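Local coordinates for protein beta-galactosidase (Trichoderma reesei, PDB 3OG2) that probably hydrolyses terminal, non-reducing beta-D-galactose residues of beta-D-galactosides, as a glycoside hydrolase of family 35, at residues R352-R356 and G587-R591; K66-F70 and L362-Q367; F752-D756 and S933-P937. All coordinates share one frame; numbering follows the deposited sequence.

Overall arrangement
Contact 2 opens first along the chain: 66-70, at the end of helix 58-66 of the TIM barrel, meets 362-367 of helix 357-370, which follows the last barrel strand, 318-321. This long loop therefore ends where the barrel closes on itself. Contact 1 crosses it. Its first segment, 352-356, lies inside that loop, while its second, 587-591, belongs to domain 3 well beyond it. The two contacts touch through L589 and I590 against A67, so barrel closure and domain 3 packing meet there. Contact 3 follows in series, joining 752-756 to 933-937, loops of two all-beta domains; its centre lies about 35 Å from that of contact 1 and 40 Å from that of contact 2.

Contact 1 of 3, residues R352-R356 and G587-R591; sequences RRIDR and GYLIR. With NAG (2-acetamido-2-deoxy-beta-D-glucopyranose), chain B; NAG (2-acetamido-2-deoxy-beta-D-glucopyranose), chain C.
With CG trans to its backbone N (chi1 169°), Y588 swings out to I354 and meets it with both hydroxyl and ring. Y588 OH accepts the backbone N-H of I354 in an almost straight bond, N to OH 2.9 Å with 170° at the hydrogen, and water 1, in the ring plane, lies 2.7 Å from Y588 OH. Above the ring face sits I354 CG1, 3.9 Å from the centroid of Y588, a CH-pi contact. A chi1 of 54° tucks this branch between N and C of I354, and it then runs on to CD1, which packs against L589 CD1 at 3.7 Å. The contact fixes a loop of the TIM barrel, just before helix 357-370, to the start of domain 3 strand 589-596, where a classic beta bulge sets Y588 and L589 opposite D605. A phenylalanine in place of Y588 would probably keep the apolar face for I354 but leave the I354 N-H without its acceptor. Sugar borders the ring too: O5 of the chain B N-acetylglucosamine lies at its edge, 3.3 Å from Y588 CD1. Water 2 donates to I354 O and to Y588 O (2.8 Å) and is hydrogen-bonded to O6 of that sugar.

Contact 2 of 3, residues K66-F70 and L362-Q367; sequences KALGF and LKLQGQ
Q367 NE2 spends its hydrogens on two acceptors: it donates to A67 O at 3.2 Å, and water 3 accepts from the same Q367 NE2 at 3.1 Å. The first bond is bent, 139° at the hydrogen. A67 O lies close to the plane of the Q367 amide, yet the nitrogen stands 59° above the A67 carbonyl plane. A glutamine suits this place because its chain, turned at chi2 (-63°), folds the amide back toward the turn K66-G69, where water 3 can also donate to K66 O. G69 N, nearby, is a second donor and bonds instead to K66 O at 3.0 Å, as the positive-phi glycine of a Schellman motif that ends the helical turn.

Two glycines let the backbones come this close. A CB on G366 would clash with L68 O, and one on G69 would strike the G366-Q367 peptide. L68 O instead receives CA-H contacts from G366 CA at 3.3 Å and from K363 CA at 3.4 Å, while water 4 donates to both G69 O and G366 O.

Beside the glycines the contact is apolar. L362 CD2 reaches F70 CZ at 3.7 Å, the two side chains crossing at about a right angle, and L68 CD1 lies over one face of the F70 ring, 3.9 Å above its plane. K363 lays its CD methylene 3.5 Å from A67 O, sends its ammonium on to the carbonyls of Y556 and Y558, and makes a cation-pi contact with W559. In the helical layer around the barrel, the end of helix 58-66 thus packs on helix 357-370, with helix 301-313 touching L362 and strand 470-476 covering Q367 through F472.

Contact 3 of 3, residues F752-D756 and S933-P937; sequences FTGFD and SNIGP. With NAG (2-acetamido-2-deoxy-beta-D-glucopyranose), chain D; BMA (beta-D-mannopyranose), chain E; NAG (2-acetamido-2-deoxy-beta-D-glucopyranose), chain F; MAN (alpha-D-mannopyranose), chain G.
N934 grips T753 by the backbone: its side-chain ND2 donates to T753 O at 3.0 Å in a nearly straight bond, 171° at the hydrogen. The oxygen lies in the N934 amide plane, but the nitrogen approaches from well above the T753 carbonyl plane. This is an interdomain junction between two loops of all-beta domains, each leaving an outermost strand of its sheet, 747-752 and 926-932. With chi1 at 61°, CG of N934 lies flanked by both backbone arms, which turns the amide across to T753. Water 5 ties the pair again, donating to T753 O at 2.7 Å and to N934 OD1, so both ends of the amide are used.

Next to this polar link, I935 extends its chain (chi2 -178°) and sets CD1 3.6 Å from F755 N, an apolar branch fitting against G754 and F755. G754 suits its positive phi, where any side chain would collide with the carbonyl O of T753. Water 6 donates to N934 O and, weakly, to G754 O.

Further out, one glycan attached to the protein lies along both loops. S933 O accepts from N2 of its chain D N-acetylglucosamine at 2.9 Å, while S933 OG is itself engaged with Y917 N. I935 O takes a bond from O6 of the next sugar, the chain F N-acetylglucosamine, at 2.8 Å. D756, whose two carboxylate oxygens suit a pair of donors, accepts on both: O4 of the beta-mannose BMA donates to D756 OD1 at 2.7 Å, and O6 of the alpha-mannose MAN to D756 OD2 at 2.8 Å.

Contact 1 of 3, residues R352-R356 and G587-R591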
# COMPACT_ATOMS: atom_id res chain seq x y z
N ARG A 352 -5.51 -4.25 7.78
CA ARG A 352 -6.14 -5.14 6.79
C ARG A 352 -7.67 -5.08 6.85
O ARG A 352 -8.34 -5.87 6.16
CB ARG A 352 -5.59 -6.59 6.78
CG ARG A 352 -4.06 -6.61 6.86
CD ARG A 352 -3.49 -8.02 6.89
NE ARG A 352 -4.17 -8.82 7.90
CZ ARG A 352 -4.02 -8.74 9.20
NH1 ARG A 352 -3.14 -7.88 9.74
NH2 ARG A 352 -4.77 -9.55 9.96
N ARG A 353 -8.23 -4.15 7.62
CA ARG A 353 -9.70 -4.05 7.65
C ARG A 353 -10.20 -3.42 6.33
O ARG A 353 -9.54 -2.56 5.74
CB ARG A 353 -10.21 -3.21 8.82
CG ARG A 353 -10.09 -3.95 10.15
CD ARG A 353 -10.63 -3.06 11.27
NE ARG A 353 -9.83 -1.89 11.52
CZ ARG A 353 -10.22 -0.64 11.74
NH1 ARG A 353 -11.49 -0.22 11.76
NH2 ARG A 353 -9.30 0.30 11.97
N ILE A 354 -11.40 -3.88 5.94
CA ILE A 354 -12.04 -3.45 4.69
C ILE A 354 -13.40 -2.85 4.98
O ILE A 354 -14.41 -3.08 4.34
CB ILE A 354 -12.15 -4.64 3.72
CG1 ILE A 354 -12.86 -5.86 4.34
CG2 ILE A 354 -10.75 -4.98 3.23
CD1 ILE A 354 -13.22 -6.90 3.31
N ASP A 355 -13.42 -1.98 6.02
CA ASP A 355 -14.62 -1.27 6.36
C ASP A 355 -14.72 0.08 5.68
O ASP A 355 -15.83 0.64 5.66
CB ASP A 355 -14.65 -1.07 7.89
CG ASP A 355 -13.50 -0.15 8.26
OD1 ASP A 355 -12.33 -0.44 8.07
OD2 ASP A 355 -13.70 1.02 8.75
N ARG A 356 -13.68 0.64 5.10
CA ARG A 356 -13.84 1.99 4.48
C ARG A 356 -14.80 1.90 3.32
O ARG A 356 -14.77 0.92 2.54
CB ARG A 356 -12.49 2.51 3.96
CG ARG A 356 -11.57 2.89 5.15
CD ARG A 356 -10.20 3.29 4.60
NE ARG A 356 -9.46 4.08 5.60
CZ ARG A 356 -8.15 4.15 5.70
NH1 ARG A 356 -7.34 3.45 4.90
NH2 ARG A 356 -7.61 4.93 6.65
N GLY A 587 -22.45 -10.23 4.33
CA GLY A 587 -21.12 -10.57 4.84
C GLY A 587 -20.17 -9.39 4.73
O GLY A 587 -20.23 -8.58 3.81
N TYR A 588 -19.23 -9.32 5.69
CA TYR A 588 -18.16 -8.33 5.65
C TYR A 588 -17.11 -8.67 4.60
O TYR A 588 -16.48 -7.77 4.03
CB TYR A 588 -17.56 -8.29 7.02
CG TYR A 588 -16.26 -7.55 7.23
CD1 TYR A 588 -16.17 -6.16 7.38
CD2 TYR A 588 -15.09 -8.31 7.32
CE1 TYR A 588 -14.97 -5.52 7.58
CE2 TYR A 588 -13.87 -7.69 7.55
CZ TYR A 588 -13.83 -6.29 7.67
OH TYR A 588 -12.62 -5.69 7.91
N LEU A 589 -16.94 -9.97 4.34
CA LEU A 589 -16.04 -10.44 3.31
C LEU A 589 -16.48 -11.84 2.90
O LEU A 589 -16.71 -12.68 3.79
CB LEU A 589 -14.59 -10.52 3.82
CG LEU A 589 -13.54 -11.07 2.85
CD1 LEU A 589 -13.43 -10.21 1.57
CD2 LEU A 589 -12.18 -11.11 3.53
N ILE A 590 -16.56 -12.11 1.60
CA ILE A 590 -16.60 -13.50 1.13
C ILE A 590 -15.27 -13.79 0.48
O ILE A 590 -14.88 -13.12 -0.46
CB ILE A 590 -17.75 -13.73 0.14
CG1 ILE A 590 -19.08 -13.38 0.80
CG2 ILE A 590 -17.67 -15.13 -0.42
CD1 ILE A 590 -19.50 -14.29 1.95
N ARG A 591 -14.54 -14.73 1.09
CA ARG A 591 -13.20 -15.05 0.64
C ARG A 591 -13.22 -16.03 -0.51
O ARG A 591 -12.42 -15.87 -1.45
CB ARG A 591 -12.37 -15.67 1.78
CG ARG A 591 -12.12 -14.66 2.91
CD ARG A 591 -11.40 -15.42 4.09
NE ARG A 591 -11.18 -14.41 5.13
CZ ARG A 591 -10.16 -13.58 5.15
NH1 ARG A 591 -9.18 -13.61 4.25
NH2 ARG A 591 -10.12 -12.69 6.13
C1 NAG B . -18.49 -3.69 9.54
C2 NAG B . -18.20 -2.31 10.18
C3 NAG B . -18.98 -1.22 9.45
C4 NAG B . -18.60 -1.27 7.94
C5 NAG B . -18.82 -2.71 7.41
C6 NAG B . -18.26 -2.84 5.99
C7 NAG B . -17.86 -2.62 12.58
C8 NAG B . -18.51 -2.59 13.93
N2 NAG B . -18.66 -2.34 11.55
O3 NAG B . -18.54 0.04 9.98
O4 NAG B . -19.53 -0.44 7.24
O5 NAG B . -18.01 -3.58 8.19
O6 NAG B . -18.72 -4.08 5.47
O7 NAG B . -16.69 -2.99 12.39
C1 NAG C . -18.98 0.70 6.68
C2 NAG C . -19.99 1.23 5.67
C3 NAG C . -19.55 2.57 5.12
C4 NAG C . -19.28 3.55 6.28
C5 NAG C . -18.26 2.90 7.24
C6 NAG C . -18.02 3.73 8.49
C7 NAG C . -21.05 -0.64 4.48
C8 NAG C . -20.86 -1.71 3.45
N2 NAG C . -20.08 0.26 4.56
O3 NAG C . -20.51 3.08 4.24
O4 NAG C . -18.70 4.73 5.71
O5 NAG C . -18.83 1.67 7.70
O6 NAG C . -19.24 4.06 9.13
O7 NAG C . -21.98 -0.69 5.30
O HOH W 1 -10.59 -7.43 8.29
O HOH W 2 -16.62 -5.00 3.76

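Contact 2 of 3, residues K66-F70 and L362-Q367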
# COMPACT_ATOMS: atom_id res chain seq x y z
N LYS A 66 -8.98 -9.95 -4.36
CA LYS A 66 -9.76 -10.77 -5.31
C LYS A 66 -11.25 -10.47 -5.16
O LYS A 66 -11.99 -10.44 -6.14
CB LYS A 66 -9.45 -12.25 -5.04
CG LYS A 66 -10.17 -13.21 -5.94
CD LYS A 66 -9.53 -13.32 -7.32
CE LYS A 66 -10.23 -14.47 -8.08
NZ LYS A 66 -9.61 -14.57 -9.42
N ALA A 67 -11.70 -10.27 -3.91
CA ALA A 67 -13.13 -10.03 -3.73
C ALA A 67 -13.57 -8.70 -4.32
O ALA A 67 -14.78 -8.50 -4.55
CB ALA A 67 -13.43 -10.09 -2.22
N LEU A 68 -12.69 -7.74 -4.57
CA LEU A 68 -13.03 -6.50 -5.27
C LEU A 68 -13.39 -6.76 -6.74
O LEU A 68 -13.89 -5.88 -7.43
CB LEU A 68 -11.84 -5.54 -5.29
CG LEU A 68 -11.39 -4.99 -3.95
CD1 LEU A 68 -10.06 -4.26 -4.09
CD2 LEU A 68 -12.45 -4.01 -3.42
N GLY A 69 -13.08 -7.94 -7.27
CA GLY A 69 -13.20 -8.20 -8.69
C GLY A 69 -11.88 -7.98 -9.40
O GLY A 69 -11.83 -8.06 -10.63
N PHE A 70 -10.82 -7.68 -8.63
CA PHE A 70 -9.49 -7.52 -9.28
C PHE A 70 -8.93 -8.88 -9.70
O PHE A 70 -9.30 -9.90 -9.11
CB PHE A 70 -8.54 -6.89 -8.28
CG PHE A 70 -8.75 -5.37 -8.08
CD1 PHE A 70 -9.93 -4.72 -8.43
CD2 PHE A 70 -7.70 -4.66 -7.52
CE1 PHE A 70 -10.03 -3.35 -8.21
CE2 PHE A 70 -7.78 -3.25 -7.31
CZ PHE A 70 -8.98 -2.61 -7.66
N LEU A 362 -15.12 0.36 -4.66
CA LEU A 362 -14.16 -0.20 -5.63
C LEU A 362 -14.61 -1.58 -6.08
O LEU A 362 -14.44 -1.92 -7.27
CB LEU A 362 -12.79 -0.21 -4.98
CG LEU A 362 -11.62 -0.62 -5.85
CD1 LEU A 362 -11.56 0.17 -7.16
CD2 LEU A 362 -10.33 -0.40 -5.04
N LYS A 363 -15.21 -2.37 -5.16
CA LYS A 363 -15.73 -3.68 -5.55
C LYS A 363 -16.83 -3.54 -6.60
O LYS A 363 -16.93 -4.36 -7.50
CB LYS A 363 -16.32 -4.34 -4.29
CG LYS A 363 -16.96 -5.69 -4.57
CD LYS A 363 -17.37 -6.45 -3.27
CE LYS A 363 -18.36 -5.57 -2.47
NZ LYS A 363 -18.87 -6.35 -1.29
N LEU A 364 -17.70 -2.51 -6.52
CA LEU A 364 -18.73 -2.40 -7.55
C LEU A 364 -18.09 -2.24 -8.93
O LEU A 364 -18.58 -2.79 -9.93
CB LEU A 364 -19.61 -1.18 -7.28
CG LEU A 364 -20.26 -1.09 -5.91
CD1 LEU A 364 -21.17 0.15 -5.86
CD2 LEU A 364 -21.06 -2.34 -5.61
N GLN A 365 -16.98 -1.49 -8.95
CA GLN A 365 -16.32 -1.25 -10.25
C GLN A 365 -15.57 -2.46 -10.75
O GLN A 365 -15.64 -2.78 -11.95
CB GLN A 365 -15.33 -0.08 -10.07
CG GLN A 365 -16.04 1.24 -9.69
CD GLN A 365 -15.02 2.36 -9.53
OE1 GLN A 365 -13.89 2.32 -10.03
NE2 GLN A 365 -15.37 3.39 -8.81
N GLY A 366 -14.88 -3.18 -9.85
CA GLY A 366 -14.18 -4.39 -10.31
C GLY A 366 -15.13 -5.47 -10.80
O GLY A 366 -14.89 -6.15 -11.82
N GLN A 367 -16.25 -5.64 -10.07
CA GLN A 367 -17.20 -6.67 -10.47
C GLN A 367 -17.88 -6.32 -11.79
O GLN A 367 -18.14 -7.22 -12.59
CB GLN A 367 -18.21 -6.88 -9.35
CG GLN A 367 -17.53 -7.47 -8.09
CD GLN A 367 -16.96 -8.82 -8.34
OE1 GLN A 367 -17.19 -9.62 -9.21
NE2 GLN A 367 -16.02 -9.15 -7.41
O HOH W 3 -14.59 -11.88 -7.15
O HOH W 4 -12.29 -6.37 -12.83

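Contact 3 of 3, residues F752-D756 and S933-P937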
# COMPACT_ATOMS: atom_id res chain seq x y z
N PHE A 752 19.11 19.65 19.16
CA PHE A 752 18.24 20.14 18.09
C PHE A 752 16.98 19.28 18.14
O PHE A 752 17.07 18.07 17.88
CB PHE A 752 18.94 20.00 16.74
CG PHE A 752 17.96 20.36 15.63
CD1 PHE A 752 17.51 21.67 15.48
CD2 PHE A 752 17.52 19.40 14.77
CE1 PHE A 752 16.61 21.99 14.47
CE2 PHE A 752 16.63 19.71 13.73
CZ PHE A 752 16.19 21.02 13.59
N THR A 753 15.85 19.90 18.52
CA THR A 753 14.70 19.02 18.80
C THR A 753 13.86 18.66 17.57
O THR A 753 13.00 17.78 17.66
CB THR A 753 13.80 19.67 19.88
OG1 THR A 753 13.47 20.99 19.45
CG2 THR A 753 14.60 19.77 21.17
N GLY A 754 14.13 19.29 16.44
CA GLY A 754 13.60 18.82 15.17
C GLY A 754 12.25 19.44 14.82
O GLY A 754 11.48 19.94 15.65
N PHE A 755 11.93 19.43 13.54
CA PHE A 755 10.61 19.79 13.06
C PHE A 755 10.42 19.22 11.66
O PHE A 755 11.37 18.78 11.02
CB PHE A 755 10.35 21.29 13.13
CG PHE A 755 11.35 22.23 12.49
CD1 PHE A 755 12.46 22.66 13.19
CD2 PHE A 755 11.12 22.70 11.18
CE1 PHE A 755 13.34 23.56 12.59
CE2 PHE A 755 11.99 23.61 10.57
CZ PHE A 755 13.09 24.06 11.29
N ASP A 756 9.17 19.21 11.22
CA ASP A 756 8.85 18.50 9.96
C ASP A 756 9.70 18.97 8.79
O ASP A 756 10.11 18.16 7.94
CB ASP A 756 7.34 18.63 9.67
CG ASP A 756 6.87 20.02 9.36
OD1 ASP A 756 7.56 21.02 9.71
OD2 ASP A 756 5.78 20.14 8.73
N SER A 933 7.28 12.98 19.66
CA SER A 933 6.17 13.58 20.42
C SER A 933 5.92 15.03 20.02
O SER A 933 4.78 15.52 20.15
CB SER A 933 6.42 13.46 21.94
OG SER A 933 7.31 14.51 22.37
N ASN A 934 6.96 15.72 19.53
CA ASN A 934 6.84 17.15 19.21
C ASN A 934 6.67 17.37 17.70
O ASN A 934 6.66 18.52 17.29
CB ASN A 934 8.06 17.93 19.72
CG ASN A 934 9.36 17.44 19.09
OD1 ASN A 934 9.56 16.26 18.90
ND2 ASN A 934 10.25 18.38 18.75
N ILE A 935 6.50 16.30 16.90
CA ILE A 935 6.36 16.47 15.46
C ILE A 935 5.12 15.70 14.95
O ILE A 935 4.30 16.27 14.20
CB ILE A 935 7.60 16.01 14.69
CG1 ILE A 935 8.82 16.81 15.18
CG2 ILE A 935 7.35 16.17 13.17
CD1 ILE A 935 10.13 16.47 14.43
N GLY A 936 4.91 14.45 15.34
CA GLY A 936 3.70 13.75 14.95
C GLY A 936 3.69 13.34 13.50
O GLY A 936 4.71 13.45 12.79
N PRO A 937 2.56 12.88 12.96
CA PRO A 937 1.25 12.87 13.65
C PRO A 937 0.89 11.54 14.27
O PRO A 937 -0.19 11.41 14.88
CB PRO A 937 0.29 13.11 12.46
CG PRO A 937 0.93 12.29 11.38
CD PRO A 937 2.42 12.45 11.54
C1 NAG D . 1.58 16.23 20.12
C2 NAG D . 1.77 16.01 18.61
C3 NAG D . 2.63 17.17 18.07
C4 NAG D . 1.97 18.53 18.39
C5 NAG D . 1.62 18.60 19.89
C6 NAG D . 0.82 19.85 20.22
C7 NAG D . 1.96 13.68 17.90
C8 NAG D . 2.74 12.39 18.09
N2 NAG D . 2.51 14.76 18.44
O3 NAG D . 2.82 16.99 16.68
O4 NAG D . 2.93 19.54 18.15
O5 NAG D . 0.89 17.46 20.29
O6 NAG D . 0.78 19.95 21.66
O7 NAG D . 0.87 13.70 17.35
C1 BMA E . 4.59 22.51 12.61
C2 BMA E . 3.90 23.23 11.44
C3 BMA E . 4.94 23.31 10.33
C4 BMA E . 6.26 23.92 10.82
C5 BMA E . 6.76 23.22 12.12
C6 BMA E . 7.92 24.02 12.73
O2 BMA E . 3.54 24.55 11.91
O3 BMA E . 4.55 24.09 9.20
O4 BMA E . 7.28 23.68 9.81
O5 BMA E . 5.69 23.29 13.08
O6 BMA E . 7.45 25.38 12.92
C1 NAG F . 2.81 20.33 17.13
C2 NAG F . 3.74 21.54 17.30
C3 NAG F . 3.63 22.45 16.07
C4 NAG F . 3.93 21.64 14.80
C5 NAG F . 3.04 20.38 14.77
C6 NAG F . 3.26 19.48 13.55
C7 NAG F . 4.00 22.44 19.51
C8 NAG F . 3.28 23.07 20.68
N2 NAG F . 3.26 22.39 18.39
O3 NAG F . 4.62 23.46 16.20
O4 NAG F . 3.60 22.48 13.72
O5 NAG F . 3.21 19.63 15.96
O6 NAG F . 4.59 18.95 13.58
O7 NAG F . 4.80 21.51 19.72
C1 MAN G . 5.32 21.36 2.88
C2 MAN G . 5.62 20.23 1.90
C3 MAN G . 5.62 18.88 2.67
C4 MAN G . 6.51 18.96 3.92
C5 MAN G . 6.24 20.21 4.74
C6 MAN G . 7.34 20.43 5.81
O2 MAN G . 6.88 20.45 1.26
O3 MAN G . 6.15 17.98 1.72
O4 MAN G . 6.47 17.88 4.82
O5 MAN G . 6.29 21.37 3.92
O6 MAN G . 6.86 21.57 6.52
O HOH W 5 12.09 15.23 18.01
O HOH W 6 8.07 20.37 15.72